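Local structure of nickel-dependent hydrogenase large subunit (Allochromatium vinosum, 3MYR) at residues I41-K46 / G348-E353; H492-E497 / A502-V507. The protein oxidises molecular hydrogen at a nickel-iron active centre, as the large subunit of a heterodimeric membrane-bound hydrogenase, and probably recycles hydrogen made by nitrogenase. All blocks are in the same frame, centred on the assembly; numbering follows the deposited sequence.

Contact 1. Residues I41-K46 / G348-E353; sequences IETILK and GQTNLE. With MG (magnesium ion), chain O.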
ATOM      1  N   ILE B  41     -15.442   4.112  -0.342  1.00 22.93           N
ATOM      2  CA  ILE B  41     -15.506   2.938  -1.177  1.00 21.45           C
ATOM      3  C   ILE B  41     -16.603   1.937  -0.728  1.00 23.90           C
ATOM      4  O   ILE B  41     -17.235   1.249  -1.552  1.00 21.82           O
ATOM      5  CB  ILE B  41     -14.097   2.293  -1.261  1.00 23.18           C
ATOM      6  CG1 ILE B  41     -13.174   3.294  -1.975  1.00 22.44           C
ATOM      7  CG2 ILE B  41     -14.184   0.852  -2.014  1.00 19.77           C
ATOM      8  CD1 ILE B  41     -11.661   2.957  -1.902  1.00 24.42           C
ATOM      9  N   GLU B  42     -16.858   1.863   0.570  1.00 22.70           N
ATOM     10  CA  GLU B  42     -17.910   0.947   1.027  1.00 23.52           C
ATOM     11  C   GLU B  42     -19.263   1.295   0.404  1.00 24.76           C
ATOM     12  O   GLU B  42     -20.033   0.416   0.002  1.00 23.92           O
ATOM     13  CB  GLU B  42     -17.961   0.907   2.569  1.00 23.55           C
ATOM     14  CG  GLU B  42     -16.739   0.179   3.219  1.00 23.62           C
ATOM     15  CD  GLU B  42     -16.450   0.684   4.650  1.00 22.74           C
ATOM     16  OE1 GLU B  42     -16.864   1.852   4.910  1.00 19.98           O
ATOM     17  OE2 GLU B  42     -15.775  -0.037   5.478  1.00 20.42           O
ATOM     18  N   THR B  43     -19.511   2.590   0.289  1.00 23.88           N
ATOM     19  CA  THR B  43     -20.752   3.109  -0.264  1.00 23.87           C
ATOM     20  C   THR B  43     -20.778   2.874  -1.756  1.00 22.96           C
ATOM     21  O   THR B  43     -21.806   2.438  -2.298  1.00 21.39           O
ATOM     22  CB  THR B  43     -20.790   4.601   0.031  1.00 25.96           C
ATOM     23  OG1 THR B  43     -20.891   4.756   1.456  1.00 26.24           O
ATOM     24  CG2 THR B  43     -21.991   5.308  -0.654  1.00 26.38           C
ATOM     25  N   ILE B  44     -19.618   3.035  -2.402  1.00 20.06           N
ATOM     26  CA  ILE B  44     -19.505   2.755  -3.853  1.00 19.56           C
ATOM     27  C   ILE B  44     -19.894   1.330  -4.227  1.00 20.69           C
ATOM     28  O   ILE B  44     -20.616   1.091  -5.227  1.00 22.18           O
ATOM     29  CB  ILE B  44     -18.136   3.181  -4.369  1.00 19.98           C
ATOM     30  CG1 ILE B  44     -18.079   4.728  -4.308  1.00 17.58           C
ATOM     31  CG2 ILE B  44     -17.866   2.677  -5.879  1.00 14.29           C
ATOM     32  CD1 ILE B  44     -16.619   5.319  -4.365  1.00 17.27           C
ATOM     33  N   LEU B  45     -19.568   0.379  -3.358  1.00 20.16           N
ATOM     34  CA  LEU B  45     -19.899  -1.033  -3.640  1.00 21.59           C
ATOM     35  C   LEU B  45     -21.337  -1.427  -3.602  1.00 23.04           C
ATOM     36  O   LEU B  45     -21.637  -2.504  -4.102  1.00 22.62           O
ATOM     37  CB  LEU B  45     -19.206  -1.958  -2.626  1.00 19.27           C
ATOM     38  CG  LEU B  45     -17.704  -2.025  -2.744  1.00 27.16           C
ATOM     39  CD1 LEU B  45     -17.084  -2.460  -1.418  1.00 25.85           C
ATOM     40  CD2 LEU B  45     -17.294  -2.928  -4.018  1.00 24.79           C
ATOM     41  N   LYS B  46     -22.178  -0.722  -2.814  1.00 23.82           N
ATOM     42  CA  LYS B  46     -23.546  -1.183  -2.619  1.00 26.33           C
ATOM     43  C   LYS B  46     -24.207  -1.422  -3.980  1.00 25.19           C
ATOM     44  O   LYS B  46     -24.088  -0.578  -4.855  1.00 23.80           O
ATOM     45  CB  LYS B  46     -24.412  -0.137  -1.857  1.00 26.67           C
ATOM     46  CG  LYS B  46     -23.947   0.071  -0.401  1.00 37.88           C
ATOM     47  CD  LYS B  46     -25.093   0.144   0.638  1.00 44.19           C
ATOM     48  CE  LYS B  46     -24.484   0.028   2.083  1.00 47.31           C
ATOM     49  NZ  LYS B  46     -25.331  -0.747   3.103  1.00 52.85           N
ATOM     50  N   GLY B 348     -22.482  -2.488   9.735  1.00 25.27           N
ATOM     51  CA  GLY B 348     -21.694  -1.236   9.679  1.00 25.36           C
ATOM     52  C   GLY B 348     -22.441  -0.215   8.877  1.00 24.40           C
ATOM     53  O   GLY B 348     -23.233  -0.574   8.009  1.00 22.26           O
ATOM     54  N   GLN B 349     -22.113   1.056   9.084  1.00 24.89           N
ATOM     55  CA  GLN B 349     -22.745   2.124   8.296  1.00 25.69           C
ATOM     56  C   GLN B 349     -21.661   3.130   7.991  1.00 25.82           C
ATOM     57  O   GLN B 349     -20.790   3.365   8.868  1.00 25.61           O
ATOM     58  CB  GLN B 349     -23.831   2.855   9.129  1.00 26.05           C
ATOM     59  CG  GLN B 349     -25.038   2.015   9.494  1.00 27.80           C
ATOM     60  CD  GLN B 349     -26.049   2.818  10.347  1.00 29.28           C
ATOM     61  OE1 GLN B 349     -26.132   4.055  10.264  1.00 26.47           O
ATOM     62  NE2 GLN B 349     -26.840   2.105  11.138  1.00 31.80           N
ATOM     63  N   THR B 350     -21.718   3.719   6.787  1.00 24.21           N
ATOM     64  CA  THR B 350     -20.670   4.642   6.330  1.00 26.81           C
ATOM     65  C   THR B 350     -21.405   5.859   5.749  1.00 28.24           C
ATOM     66  O   THR B 350     -21.666   5.921   4.536  1.00 25.18           O
ATOM     67  CB  THR B 350     -19.677   3.963   5.311  1.00 26.07           C
ATOM     68  OG1 THR B 350     -19.119   2.785   5.922  1.00 27.07           O
ATOM     69  CG2 THR B 350     -18.517   4.889   4.995  1.00 24.27           C
ATOM     70  N   ASN B 351     -21.896   6.711   6.657  1.00 26.54           N
ATOM     71  CA  ASN B 351     -22.605   7.928   6.262  1.00 28.85           C
ATOM     72  C   ASN B 351     -21.684   9.105   6.632  1.00 27.66           C
ATOM     73  O   ASN B 351     -21.478   9.370   7.813  1.00 28.34           O
ATOM     74  CB  ASN B 351     -23.941   8.081   7.030  1.00 28.94           C
ATOM     75  CG  ASN B 351     -24.855   6.837   6.887  1.00 32.66           C
ATOM     76  OD1 ASN B 351     -25.164   6.426   5.778  1.00 36.55           O
ATOM     77  ND2 ASN B 351     -25.253   6.245   7.997  1.00 34.17           N
ATOM     78  N   LEU B 352     -21.110   9.759   5.641  1.00 26.38           N
ATOM     79  CA  LEU B 352     -20.046  10.768   5.884  1.00 27.33           C
ATOM     80  C   LEU B 352     -20.659  12.032   6.486  1.00 29.19           C
ATOM     81  O   LEU B 352     -21.601  12.552   5.930  1.00 29.87           O
ATOM     82  CB  LEU B 352     -19.333  11.157   4.575  1.00 26.41           C
ATOM     83  CG  LEU B 352     -18.821  10.031   3.656  1.00 26.87           C
ATOM     84  CD1 LEU B 352     -17.882  10.597   2.551  1.00 24.01           C
ATOM     85  CD2 LEU B 352     -18.034   9.061   4.481  1.00 23.86           C
ATOM     86  N   GLU B 353     -20.116  12.537   7.589  1.00 27.42           N
ATOM     87  CA  GLU B 353     -20.682  13.743   8.195  1.00 30.26           C
ATOM     88  C   GLU B 353     -19.582  14.606   8.834  1.00 29.67           C
ATOM     89  O   GLU B 353     -19.213  14.421   9.972  1.00 31.07           O
ATOM     90  CB  GLU B 353     -21.779  13.405   9.207  1.00 29.80           C
ATOM     91  CG  GLU B 353     -22.527  14.672   9.722  1.00 33.05           C
ATOM     92  CD  GLU B 353     -22.981  15.650   8.607  1.00 37.99           C
ATOM     93  OE1 GLU B 353     -23.780  15.186   7.789  1.00 43.14           O
ATOM     94  OE2 GLU B 353     -22.597  16.875   8.545  1.00 33.28           O
TER
HETATM   95 MG    MG O2006     -14.626   0.471   7.034  1.00 13.41          MG
HETATM   96  O   HOH W   1     -15.562   2.402   7.062  1.00 12.16           O
HETATM   97  O   HOH W   2     -23.103   3.587   2.770  1.00 24.94           O
HETATM   98  O   HOH W   3     -24.266   0.470   5.284  1.00 29.76           O
HETATM   99  O   HOH W   4     -16.172  -0.224   8.208  1.00 14.13           O
HETATM  100  O   HOH W   5     -13.568   1.037   8.748  1.00 15.32           O
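Glu42 and Thr350 make a small polar contact beside the magnesium site, where the short helix 41-44 meets the loop between strands 324-327 and 378-381. The carboxylate of Glu42 divides its work. Glu42 OE2 binds the magnesium ion at 2.0 Å, and Glu42 OE1 accepts a hydrogen bond from Thr350 OG1 at 2.6 Å. The hydroxyl comes from above the carboxylate plane, 47° out of it. It lies beside its own backbone N, anti to the carbonyl carbon (chi1 -56°), and this turns it to the glutamate. Water 1, a magnesium ligand, also donates to Glu42 OE1, at 2.6 Å. At the next residue, water 2 joins Thr43 OG1 to Thr350 O. Water 3 joins Lys46 NZ to Gly348 O. Thr350 OG1 is also hydrogen-bonded to Lys377 and Gln505. His561 and Ala506 complete the metal's shell. A valine in place of Thr350 would probably leave Glu42 OE1 without its protein donor here and the carboxylate freer to turn. The chemistry is that of a second shell: Thr350 probably steadies the oxygen that does not bind metal, which is likely to help fix the plane of the ligand carboxylate.

Contact 2. Residues H492-E497 / A502-V507; sequences HWIVIE and ANYQAV. With MG (magnesium ion), chain O.
His492 and Tyr504 meet on one face of two antiparallel strands, with the imidazole set against the phenol end. Tyr504 OH lies at the edge of the imidazole and hydrogen-bonds His492 ND1 at 2.7 Å. The ring planes are turned 69° apart. Tyr504 CG is anti to the backbone N (chi1 -163°), which lays the phenol across the neighbouring strand between His492 and Ile494. Ile494 packs obliquely against the phenol ring, with Ile494 CG1 3.8 Å from Tyr504 CD1. The small CB of Ala506 fits next to the imidazole, 3.8 Å from His492 CD2. Helix 67-80 covers this face, where His68 is hydrogen-bonded to His492 NE2 and Ser72 to Tyr504 OH. The two strands form a beta hairpin, with Trp493-Gln505 and Val495-Asn503 as hydrogen-bonded pairs. A classic beta bulge interrupts the pairing near the turn. Ala502 and Asn503 both face Val495, whose O takes Ala502 N at 2.7 Å and Asn503 N at 3.2 Å. At the bulge, Ala502 CB lies 3.5 Å from Glu497 CG. On the face of Trp493 and Val495, the indole reaches past Gln505 to Val507, with Trp493 CZ3 at 3.7 Å from Val507 CG2. Trp493 NE1 is hydrogen-bonded to Leu318 O. Val495 packs its CB against Asn503 CB at 4.0 Å. Gln505 bends at chi2 (-71°), and its OE1 accepts a bond from water 4, a ligand of the magnesium ion that Ala506 O also binds.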
ATOM      1  N   HIS B 492     -13.074  -8.166   5.664  1.00 17.25           N
ATOM      2  CA  HIS B 492     -14.105  -7.587   4.853  1.00 19.37           C
ATOM      3  C   HIS B 492     -15.355  -8.360   5.222  1.00 22.13           C
ATOM      4  O   HIS B 492     -15.381  -9.584   5.063  1.00 20.36           O
ATOM      5  CB  HIS B 492     -13.836  -7.791   3.374  1.00 17.88           C
ATOM      6  CG  HIS B 492     -12.715  -6.943   2.838  1.00 19.22           C
ATOM      7  ND1 HIS B 492     -12.510  -6.759   1.496  1.00 18.86           N
ATOM      8  CD2 HIS B 492     -11.774  -6.195   3.469  1.00 19.02           C
ATOM      9  CE1 HIS B 492     -11.471  -5.959   1.312  1.00 20.05           C
ATOM     10  NE2 HIS B 492     -11.037  -5.567   2.497  1.00 19.04           N
ATOM     11  N   TRP B 493     -16.391  -7.658   5.698  1.00 20.90           N
ATOM     12  CA  TRP B 493     -17.649  -8.357   5.995  1.00 22.28           C
ATOM     13  C   TRP B 493     -18.634  -8.032   4.871  1.00 23.12           C
ATOM     14  O   TRP B 493     -18.870  -6.850   4.588  1.00 24.28           O
ATOM     15  CB  TRP B 493     -18.194  -7.844   7.319  1.00 21.52           C
ATOM     16  CG  TRP B 493     -17.521  -8.430   8.517  1.00 19.50           C
ATOM     17  CD1 TRP B 493     -18.052  -9.393   9.351  1.00 25.62           C
ATOM     18  CD2 TRP B 493     -16.271  -8.025   9.111  1.00 19.84           C
ATOM     19  NE1 TRP B 493     -17.192  -9.628  10.390  1.00 25.34           N
ATOM     20  CE2 TRP B 493     -16.085  -8.826  10.257  1.00 21.65           C
ATOM     21  CE3 TRP B 493     -15.222  -7.143   8.710  1.00 21.71           C
ATOM     22  CZ2 TRP B 493     -14.951  -8.716  11.074  1.00 23.34           C
ATOM     23  CZ3 TRP B 493     -14.109  -7.010   9.519  1.00 19.56           C
ATOM     24  CH2 TRP B 493     -13.965  -7.805  10.694  1.00 20.99           C
ATOM     25  N   ILE B 494     -19.186  -9.047   4.223  1.00 23.23           N
ATOM     26  CA  ILE B 494     -20.109  -8.785   3.084  1.00 22.96           C
ATOM     27  C   ILE B 494     -21.494  -9.361   3.388  1.00 22.05           C
ATOM     28  O   ILE B 494     -21.620 -10.451   3.948  1.00 22.12           O
ATOM     29  CB  ILE B 494     -19.592  -9.366   1.775  1.00 22.82           C
ATOM     30  CG1 ILE B 494     -20.494  -8.984   0.594  1.00 21.95           C
ATOM     31  CG2 ILE B 494     -19.464 -10.918   1.870  1.00 21.90           C
ATOM     32  CD1 ILE B 494     -19.873  -9.410  -0.805  1.00 20.71           C
ATOM     33  N   VAL B 495     -22.519  -8.659   2.945  1.00 22.94           N
ATOM     34  CA  VAL B 495     -23.849  -9.191   3.015  1.00 23.17           C
ATOM     35  C   VAL B 495     -24.404  -9.150   1.627  1.00 23.42           C
ATOM     36  O   VAL B 495     -24.401  -8.074   0.976  1.00 24.22           O
ATOM     37  CB  VAL B 495     -24.744  -8.322   3.986  1.00 22.56           C
ATOM     38  CG1 VAL B 495     -26.192  -8.770   3.990  1.00 23.55           C
ATOM     39  CG2 VAL B 495     -24.130  -8.320   5.391  1.00 23.31           C
ATOM     40  N   ILE B 496     -24.910 -10.295   1.183  1.00 23.98           N
ATOM     41  CA  ILE B 496     -25.379 -10.439  -0.201  1.00 24.62           C
ATOM     42  C   ILE B 496     -26.873 -10.662  -0.248  1.00 26.18           C
ATOM     43  O   ILE B 496     -27.418 -11.522   0.478  1.00 28.48           O
ATOM     44  CB  ILE B 496     -24.712 -11.625  -0.961  1.00 24.36           C
ATOM     45  CG1 ILE B 496     -23.182 -11.414  -1.106  1.00 23.13           C
ATOM     46  CG2 ILE B 496     -25.336 -11.790  -2.339  1.00 21.44           C
ATOM     47  CD1 ILE B 496     -22.450 -12.736  -1.377  1.00 23.62           C
ATOM     48  N   GLU B 497     -27.557  -9.902  -1.085  1.00 25.77           N
ATOM     49  CA  GLU B 497     -28.993 -10.138  -1.274  1.00 28.41           C
ATOM     50  C   GLU B 497     -29.302 -10.183  -2.755  1.00 27.86           C
ATOM     51  O   GLU B 497     -28.969  -9.262  -3.503  1.00 28.25           O
ATOM     52  CB  GLU B 497     -29.875  -9.065  -0.566  1.00 29.37           C
ATOM     53  CG  GLU B 497     -29.538  -8.940   0.924  1.00 35.35           C
ATOM     54  CD  GLU B 497     -30.425  -7.903   1.695  1.00 49.04           C
ATOM     55  OE1 GLU B 497     -31.014  -7.016   1.050  1.00 49.64           O
ATOM     56  OE2 GLU B 497     -30.453  -7.921   2.958  1.00 51.90           O
ATOM     57  N   ALA B 502     -25.433  -6.027  -0.530  1.00 22.46           N
ATOM     58  CA  ALA B 502     -26.349  -5.233   0.276  1.00 23.68           C
ATOM     59  C   ALA B 502     -25.562  -4.436   1.328  1.00 24.02           C
ATOM     60  O   ALA B 502     -25.905  -3.311   1.653  1.00 25.30           O
ATOM     61  CB  ALA B 502     -27.366  -6.141   0.989  1.00 24.53           C
ATOM     62  N   ASN B 503     -24.502  -5.011   1.852  1.00 22.11           N
ATOM     63  CA  ASN B 503     -23.581  -4.237   2.676  1.00 22.90           C
ATOM     64  C   ASN B 503     -22.192  -4.794   2.441  1.00 20.58           C
ATOM     65  O   ASN B 503     -21.998  -6.019   2.261  1.00 20.12           O
ATOM     66  CB  ASN B 503     -23.933  -4.371   4.186  1.00 22.28           C
ATOM     67  CG  ASN B 503     -23.352  -3.214   5.030  1.00 28.15           C
ATOM     68  OD1 ASN B 503     -22.731  -2.296   4.477  1.00 28.44           O
ATOM     69  ND2 ASN B 503     -23.497  -3.287   6.368  1.00 23.24           N
ATOM     70  N   TYR B 504     -21.212  -3.922   2.573  1.00 21.59           N
ATOM     71  CA  TYR B 504     -19.847  -4.356   2.517  1.00 21.91           C
ATOM     72  C   TYR B 504     -19.090  -3.447   3.492  1.00 22.03           C
ATOM     73  O   TYR B 504     -19.012  -2.228   3.314  1.00 22.52           O
ATOM     74  CB  TYR B 504     -19.336  -4.216   1.074  1.00 19.88           C
ATOM     75  CG  TYR B 504     -18.066  -5.013   0.809  1.00 23.33           C
ATOM     76  CD1 TYR B 504     -18.079  -6.144  -0.043  1.00 20.98           C
ATOM     77  CD2 TYR B 504     -16.849  -4.642   1.401  1.00 19.91           C
ATOM     78  CE1 TYR B 504     -16.925  -6.841  -0.330  1.00 21.00           C
ATOM     79  CE2 TYR B 504     -15.687  -5.358   1.113  1.00 19.29           C
ATOM     80  CZ  TYR B 504     -15.746  -6.460   0.212  1.00 21.77           C
ATOM     81  OH  TYR B 504     -14.626  -7.253  -0.027  1.00 21.32           O
ATOM     82  N   GLN B 505     -18.445  -4.025   4.484  1.00 20.08           N
ATOM     83  CA  GLN B 505     -17.729  -3.165   5.415  1.00 21.15           C
ATOM     84  C   GLN B 505     -16.287  -3.689   5.582  1.00 21.48           C
ATOM     85  O   GLN B 505     -16.065  -4.867   5.925  1.00 22.00           O
ATOM     86  CB  GLN B 505     -18.499  -3.190   6.794  1.00 21.13           C
ATOM     87  CG  GLN B 505     -19.829  -2.435   6.684  1.00 21.28           C
ATOM     88  CD  GLN B 505     -19.570  -0.913   6.552  1.00 26.48           C
ATOM     89  OE1 GLN B 505     -18.702  -0.364   7.246  1.00 24.90           O
ATOM     90  NE2 GLN B 505     -20.403  -0.228   5.801  1.00 25.73           N
ATOM     91  N   ALA B 506     -15.323  -2.812   5.431  1.00 20.01           N
ATOM     92  CA  ALA B 506     -13.939  -3.209   5.664  1.00 19.87           C
ATOM     93  C   ALA B 506     -13.496  -2.632   6.991  1.00 20.13           C
ATOM     94  O   ALA B 506     -13.737  -1.470   7.273  1.00 19.71           O
ATOM     95  CB  ALA B 506     -12.987  -2.700   4.523  1.00 18.22           C
ATOM     96  N   VAL B 507     -12.805  -3.442   7.784  1.00 20.44           N
ATOM     97  CA  VAL B 507     -12.078  -2.927   8.932  1.00 20.64           C
ATOM     98  C   VAL B 507     -10.640  -3.356   8.711  1.00 19.96           C
ATOM     99  O   VAL B 507     -10.321  -4.536   8.635  1.00 21.37           O
ATOM    100  CB  VAL B 507     -12.591  -3.511  10.253  1.00 18.21           C
ATOM    101  CG1 VAL B 507     -11.895  -2.818  11.423  1.00 17.90           C
ATOM    102  CG2 VAL B 507     -14.163  -3.394  10.352  1.00 19.62           C
TER
HETATM  103 MG    MG O2006     -14.626   0.471   7.034  1.00 13.41          MG
HETATM  104  O   HOH W   4     -16.172  -0.224   8.208  1.00 14.13           O
HETATM  105  O   HOH W   5     -13.568   1.037   8.748  1.00 15.32           O
HETATM  106  O   HOH W   1     -15.562   2.402   7.062  1.00 12.16           O

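Overall arrangement
From the N terminus, the chain passes three strands before helix 41-44. About 300 residues later, largely helix and loop, 348-353 returns to it, and contact 1 closes this long loop. The chain then runs through strand 378-381, more helices and strand 476-485 before contact 2 closes a tight hairpin between 488-497 and 500-507. The two contacts follow in series and neither nest nor cross. Their centres lie about 10 Å apart, and they touch: Glu42 OE2 probably accepts from Ala506 N, and Lys46 NZ is probably hydrogen-bonded to Ala502 O. Together they tie helix 41-44, the loop 348-353 and the hairpin around one magnesium ion, and the C-terminal end of the chain closes onto the same site.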